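Local coordinates for uncharacterized protein (PDB 4OPW) that is of unknown function but, as a putative autotransporter-like adhesin with a solenoid of stacked beta strands, probably takes part in cell adhesion, at residues E109-N115 / K130-S136; N162-G166 / M182-A187. All coordinates share one frame; numbering follows the deposited sequence. Where two conformers were deposited one is given.

Both contacts join neighbouring coils of a parallel beta solenoid, consistent with the pectate-lyase-like clan. Interaction 1 pairs two long strands, 109-114 and 130-136, on one face of the solenoid. Interaction 2 pairs the corner segments of two later coils, 162-166 with 182-187, where the chain passes from one face to another. Their centres are about 15 Å apart. They meet inside the solenoid, where Leu133 CD1 lies 3.7 Å from Leu163 CD2, and Cys153 of strand 150-156 touches both leucines. Interaction 1 closes along the chain before interaction 2 opens. A 1,2-ethanediol, probably from the crystallisation liquor, sits about 3 Å from the side chain of Ala187.

Interaction 1 of 2, residues E109-N115 / K130-S136; sequences ELKINAN and KLDLNVS
Leu110 and Leu131 lie side by side on the inner face, with Leu131 CD1 3.9 Å from Leu110 CB. Ile112 and Leu133 repeat this two residues further along, and Ala114 meets Val135 through CG2. The CG of Leu133 is anti to its carbonyl carbon (chi1 -49°), which carries CD2 over to Ile112 CB at 4.1 Å. Met141 and Val126 pack against this apolar row from other strands. The backbones run parallel and in register, joined by six hydrogen bonds, among them Ile112 N to Asp132 O at 2.8 Å. The opposite face is polar. Asp132 OD2 rests against the aliphatic part of Lys111, 3.6 Å from CD. Asn134 ND2 donates to Asp132 OD1 at 3.0 Å, reaching it from above the carboxylate plane. Beyond the strand end, Asn115 ND2 donates to Ser136 OG at 2.7 Å, with the hydroxyl oxygen 22° out of the amide plane of Asn115. At the other end Glu109 and Lys130 run alongside each other, and Glu109 OE1 stays 4.5 Å from Lys130 NZ, beyond a salt bridge. The chemistry is two-faced: backbone bonds and apolar contacts hold the coils together, while the opposite charges outside probably add only a weak attraction.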
loop_
_atom_site.group_PDB
_atom_site.type_symbol
_atom_site.label_atom_id
_atom_site.label_comp_id
_atom_site.label_asym_id
_atom_site.label_seq_id
_atom_site.Cartn_x
_atom_site.Cartn_y
_atom_site.Cartn_z
ATOM N N GLU A 109 0.997 -14.523 2.084
ATOM C CA GLU A 109 1.075 -13.220 2.729
ATOM C C GLU A 109 1.363 -12.108 1.742
ATOM O O GLU A 109 2.145 -12.296 0.805
ATOM C CB GLU A 109 2.186 -13.229 3.809
ATOM C CG GLU A 109 1.873 -14.074 5.038
ATOM C CD GLU A 109 2.888 -14.090 6.166
ATOM O OE1 GLU A 109 3.527 -13.041 6.411
ATOM O OE2 GLU A 109 3.006 -15.140 6.841
ATOM N N LEU A 110 0.783 -10.934 1.993
ATOM C CA LEU A 110 1.073 -9.740 1.223
ATOM C C LEU A 110 1.260 -8.602 2.213
ATOM O O LEU A 110 0.352 -8.276 2.982
ATOM C CB LEU A 110 0.014 -9.416 0.157
ATOM C CG LEU A 110 0.279 -8.142 -0.668
ATOM C CD1 LEU A 110 1.677 -8.170 -1.377
ATOM C CD2 LEU A 110 -0.852 -7.885 -1.641
ATOM N N LYS A 111 2.472 -8.044 2.230
ATOM C CA LYS A 111 2.816 -6.918 3.096
ATOM C C LYS A 111 3.102 -5.698 2.254
ATOM O O LYS A 111 3.896 -5.760 1.318
ATOM C CB LYS A 111 4.028 -7.291 3.978
ATOM C CG LYS A 111 4.575 -6.151 4.839
ATOM C CD LYS A 111 5.612 -6.658 5.863
ATOM C CE LYS A 111 6.927 -7.140 5.240
ATOM N NZ LYS A 111 7.706 -8.057 6.128
ATOM N N ILE A 112 2.420 -4.585 2.552
ATOM C CA ILE A 112 2.629 -3.344 1.832
ATOM C C ILE A 112 2.955 -2.221 2.799
ATOM O O ILE A 112 2.220 -2.008 3.775
ATOM C CB ILE A 112 1.403 -2.984 0.957
ATOM C CG1 ILE A 112 1.077 -4.169 0.000
ATOM C CG2 ILE A 112 1.646 -1.658 0.160
ATOM C CD1 ILE A 112 -0.043 -3.958 -0.912
ATOM N N ASN A 113 4.071 -1.518 2.542
ATOM C CA ASN A 113 4.496 -0.354 3.317
ATOM C C ASN A 113 4.501 0.846 2.384
ATOM O O ASN A 113 5.306 0.880 1.449
ATOM C CB ASN A 113 5.876 -0.579 3.957
ATOM C CG ASN A 113 5.946 -1.726 4.944
ATOM O OD1 ASN A 113 4.938 -2.193 5.491
ATOM N ND2 ASN A 113 7.158 -2.196 5.217
ATOM N N ALA A 114 3.577 1.797 2.600
ATOM C CA ALA A 114 3.414 2.965 1.749
ATOM C C ALA A 114 3.806 4.183 2.559
ATOM O O ALA A 114 3.229 4.443 3.627
ATOM C CB ALA A 114 1.963 3.054 1.250
ATOM N N ASN A 115 4.848 4.878 2.093
ATOM C CA ASN A 115 5.379 6.029 2.810
ATOM C C ASN A 115 5.399 7.279 1.968
ATOM O O ASN A 115 5.114 7.236 0.768
ATOM C CB ASN A 115 6.812 5.709 3.264
ATOM C CG ASN A 115 6.951 4.413 4.031
ATOM O OD1 ASN A 115 7.703 3.504 3.639
ATOM N ND2 ASN A 115 6.194 4.282 5.104
ATOM N N LYS A 130 -2.638 -13.670 4.982
ATOM C CA LYS A 130 -2.409 -12.520 5.845
ATOM C C LYS A 130 -2.152 -11.281 4.998
ATOM O O LYS A 130 -1.331 -11.318 4.082
ATOM C CB LYS A 130 -1.221 -12.800 6.780
ATOM C CG LYS A 130 -0.910 -11.701 7.786
ATOM C CD LYS A 130 0.411 -11.997 8.464
ATOM C CE LYS A 130 0.693 -11.069 9.611
ATOM N NZ LYS A 130 1.933 -11.459 10.324
ATOM N N LEU A 131 -2.880 -10.188 5.288
ATOM C CA LEU A 131 -2.728 -8.916 4.561
ATOM C C LEU A 131 -2.270 -7.881 5.561
ATOM O O LEU A 131 -2.965 -7.601 6.529
ATOM C CB LEU A 131 -4.038 -8.514 3.848
ATOM C CG LEU A 131 -3.992 -7.287 2.899
ATOM C CD1 LEU A 131 -2.975 -7.489 1.740
ATOM C CD2 LEU A 131 -5.382 -7.006 2.326
ATOM N N ASP A 132 -1.055 -7.375 5.368
ATOM C CA ASP A 132 -0.420 -6.468 6.309
ATOM C C ASP A 132 -0.126 -5.134 5.634
ATOM O O ASP A 132 0.837 -4.997 4.871
ATOM C CB ASP A 132 0.844 -7.161 6.854
ATOM C CG ASP A 132 1.698 -6.357 7.807
ATOM O OD1 ASP A 132 1.262 -5.267 8.227
ATOM O OD2 ASP A 132 2.798 -6.831 8.146
ATOM N N LEU A 133 -0.965 -4.125 5.947
ATOM C CA LEU A 133 -0.911 -2.814 5.324
ATOM C C LEU A 133 -0.449 -1.752 6.289
ATOM O O LEU A 133 -0.961 -1.650 7.411
ATOM C CB LEU A 133 -2.298 -2.456 4.781
ATOM C CG LEU A 133 -2.999 -3.536 3.925
ATOM C CD1 LEU A 133 -4.388 -3.086 3.514
ATOM C CD2 LEU A 133 -2.179 -3.891 2.685
ATOM N N ASN A 134 0.546 -0.977 5.858
ATOM C CA ASN A 134 1.147 0.071 6.675
ATOM C C ASN A 134 1.279 1.340 5.887
ATOM O O ASN A 134 1.799 1.329 4.762
ATOM C CB ASN A 134 2.531 -0.380 7.172
ATOM C CG ASN A 134 2.481 -1.701 7.908
ATOM O OD1 ASN A 134 2.243 -1.725 9.104
ATOM N ND2 ASN A 134 2.611 -2.826 7.177
ATOM N N VAL A 135 0.779 2.445 6.459
ATOM C CA VAL A 135 0.859 3.743 5.809
ATOM C C VAL A 135 1.535 4.744 6.751
ATOM O O VAL A 135 1.292 4.720 7.970
ATOM C CB VAL A 135 -0.559 4.217 5.360
ATOM C CG1 VAL A 135 -0.648 5.746 5.260
ATOM C CG2 VAL A 135 -0.963 3.563 4.026
ATOM N N SER A 136 2.348 5.646 6.177
ATOM C CA SER A 136 2.921 6.761 6.939
ATOM C C SER A 136 3.208 7.912 5.979
ATOM O O SER A 136 3.049 7.739 4.768
ATOM C CB SER A 136 4.178 6.332 7.693
ATOM O OG SER A 136 5.283 6.158 6.827
#

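Interaction 2 of 2, residues N162-G166 / M182-A187; sequences NLKAG and MAFGVA
Asn162 crosses Met182, a selenomethionine, obliquely. Its CB lies 4.0 Å from Met182 CE in one of the two conformers of Met182, where the bend at chi3 (-76°) brings the methyl back toward the asparagine. Leu163 comes next and turns to the interior. Its N donates to Met182 O at 2.8 Å, and its CB packs on Val186 CG2 at 3.6 Å. Its CD1 reaches Ala183 CB more loosely. Val143 and Leu146 of strand 139-147 also touch this leucine. The direct backbone pairing then opens. One water takes a hydrogen bond from Gly185 N and gives one to Leu163 O at 2.6 Å, so it bridges the two chains. Lys164 contributes its carbonyl, whose O receives a CA-H contact from Gly185 CA at 3.5 Å. Ala165 CA makes a similar contact to Gly185 O. At Gly166 pairing resumes: its O accepts from Ala187 N at 3.1 Å, with the donor tilted 31° from the carbonyl plane. Gly166 has a phi of 131°, in a region of backbone angles hardly open to other residues. Across from this break, a type I turn runs from Ala183 to Val186. Parallel bridges at Asn162-Met182 and Gly166-Val186 flank the corner at 184-185; such in-register stacking of one coil on the next is what a parallel beta solenoid shows.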
loop_
_atom_site.group_PDB
_atom_site.type_symbol
_atom_site.label_atom_id
_atom_site.label_comp_id
_atom_site.label_asym_id
_atom_site.label_seq_id
_atom_site.Cartn_x
_atom_site.Cartn_y
_atom_site.Cartn_z
ATOM N N ASN A 162 -8.154 2.928 2.571
ATOM C CA ASN A 162 -9.541 2.702 2.170
ATOM C C ASN A 162 -9.691 1.275 1.676
ATOM O O ASN A 162 -9.137 0.921 0.639
ATOM C CB ASN A 162 -9.954 3.717 1.095
ATOM C CG ASN A 162 -11.392 3.616 0.642
ATOM O OD1 ASN A 162 -12.182 2.824 1.151
ATOM N ND2 ASN A 162 -11.744 4.408 -0.360
ATOM N N LEU A 163 -10.420 0.454 2.441
ATOM C CA LEU A 163 -10.687 -0.964 2.143
ATOM C C LEU A 163 -12.143 -1.033 1.769
ATOM O O LEU A 163 -13.010 -1.002 2.637
ATOM C CB LEU A 163 -10.361 -1.857 3.357
ATOM C CG LEU A 163 -8.991 -1.672 4.030
ATOM C CD1 LEU A 163 -8.840 -2.626 5.205
ATOM C CD2 LEU A 163 -7.836 -1.893 3.026
ATOM N N LYS A 164 -12.411 -0.974 0.472
ATOM C CA LYS A 164 -13.762 -0.834 -0.083
ATOM C C LYS A 164 -14.710 -2.010 0.171
ATOM O O LYS A 164 -15.900 -1.779 0.392
ATOM C CB LYS A 164 -13.682 -0.602 -1.592
ATOM C CG LYS A 164 -13.088 0.756 -1.967
ATOM C CD LYS A 164 -13.233 1.003 -3.457
ATOM C CE LYS A 164 -12.809 2.394 -3.855
ATOM N NZ LYS A 164 -12.636 2.516 -5.327
ATOM N N ALA A 165 -14.222 -3.254 0.094
ATOM C CA ALA A 165 -15.079 -4.433 0.227
ATOM C C ALA A 165 -14.305 -5.640 0.646
ATOM O O ALA A 165 -13.099 -5.706 0.428
ATOM C CB ALA A 165 -15.763 -4.726 -1.117
ATOM N N GLY A 166 -15.017 -6.631 1.174
ATOM C CA GLY A 166 -14.375 -7.887 1.517
ATOM C C GLY A 166 -14.629 -8.461 2.885
ATOM O O GLY A 166 -15.581 -8.079 3.575
HETATM N N MSE A 182 -10.845 3.755 6.350
HETATM C CA MSE A 182 -12.200 3.648 5.803
HETATM C C MSE A 182 -12.432 2.176 5.476
HETATM O O MSE A 182 -12.025 1.702 4.397
HETATM C CB MSE A 182 -12.366 4.551 4.573
HETATM C CG MSE A 182 -12.438 6.036 4.908
HETATM SE SE MSE A 182 -11.875 7.112 3.391
HETATM C CE MSE A 182 -9.970 6.852 3.532
ATOM N N ALA A 183 -13.000 1.419 6.439
ATOM C CA ALA A 183 -13.208 -0.013 6.274
ATOM C C ALA A 183 -14.605 -0.484 6.699
ATOM O O ALA A 183 -14.750 -1.616 7.161
ATOM C CB ALA A 183 -12.134 -0.789 7.034
ATOM N N PHE A 184 -15.659 0.340 6.449
ATOM C CA PHE A 184 -17.030 -0.126 6.698
ATOM C C PHE A 184 -17.395 -1.316 5.780
ATOM O O PHE A 184 -18.237 -2.150 6.138
ATOM C CB PHE A 184 -18.041 1.004 6.445
ATOM C CG PHE A 184 -18.212 2.052 7.514
ATOM C CD1 PHE A 184 -18.221 1.702 8.862
ATOM C CD2 PHE A 184 -18.468 3.377 7.173
ATOM C CE1 PHE A 184 -18.419 2.670 9.853
ATOM C CE2 PHE A 184 -18.703 4.340 8.164
ATOM C CZ PHE A 184 -18.661 3.981 9.497
ATOM N N GLY A 185 -16.754 -1.373 4.608
ATOM C CA GLY A 185 -17.006 -2.407 3.605
ATOM C C GLY A 185 -16.414 -3.775 3.889
ATOM O O GLY A 185 -16.723 -4.735 3.173
ATOM N N VAL A 186 -15.528 -3.890 4.900
ATOM C CA VAL A 186 -14.890 -5.165 5.220
ATOM C C VAL A 186 -15.519 -5.767 6.484
ATOM O O VAL A 186 -15.324 -5.251 7.592
ATOM C CB VAL A 186 -13.338 -5.043 5.343
ATOM C CG1 VAL A 186 -12.703 -6.387 5.711
ATOM C CG2 VAL A 186 -12.738 -4.516 4.043
ATOM N N ALA A 187 -16.252 -6.872 6.307
ATOM C CA ALA A 187 -16.867 -7.570 7.434
ATOM C C ALA A 187 -15.824 -8.456 8.120
ATOM O O ALA A 187 -15.160 -9.277 7.472
ATOM C CB ALA A 187 -18.057 -8.393 6.980
HETATM O O HOH W 1 -15.099 0.518 3.197
#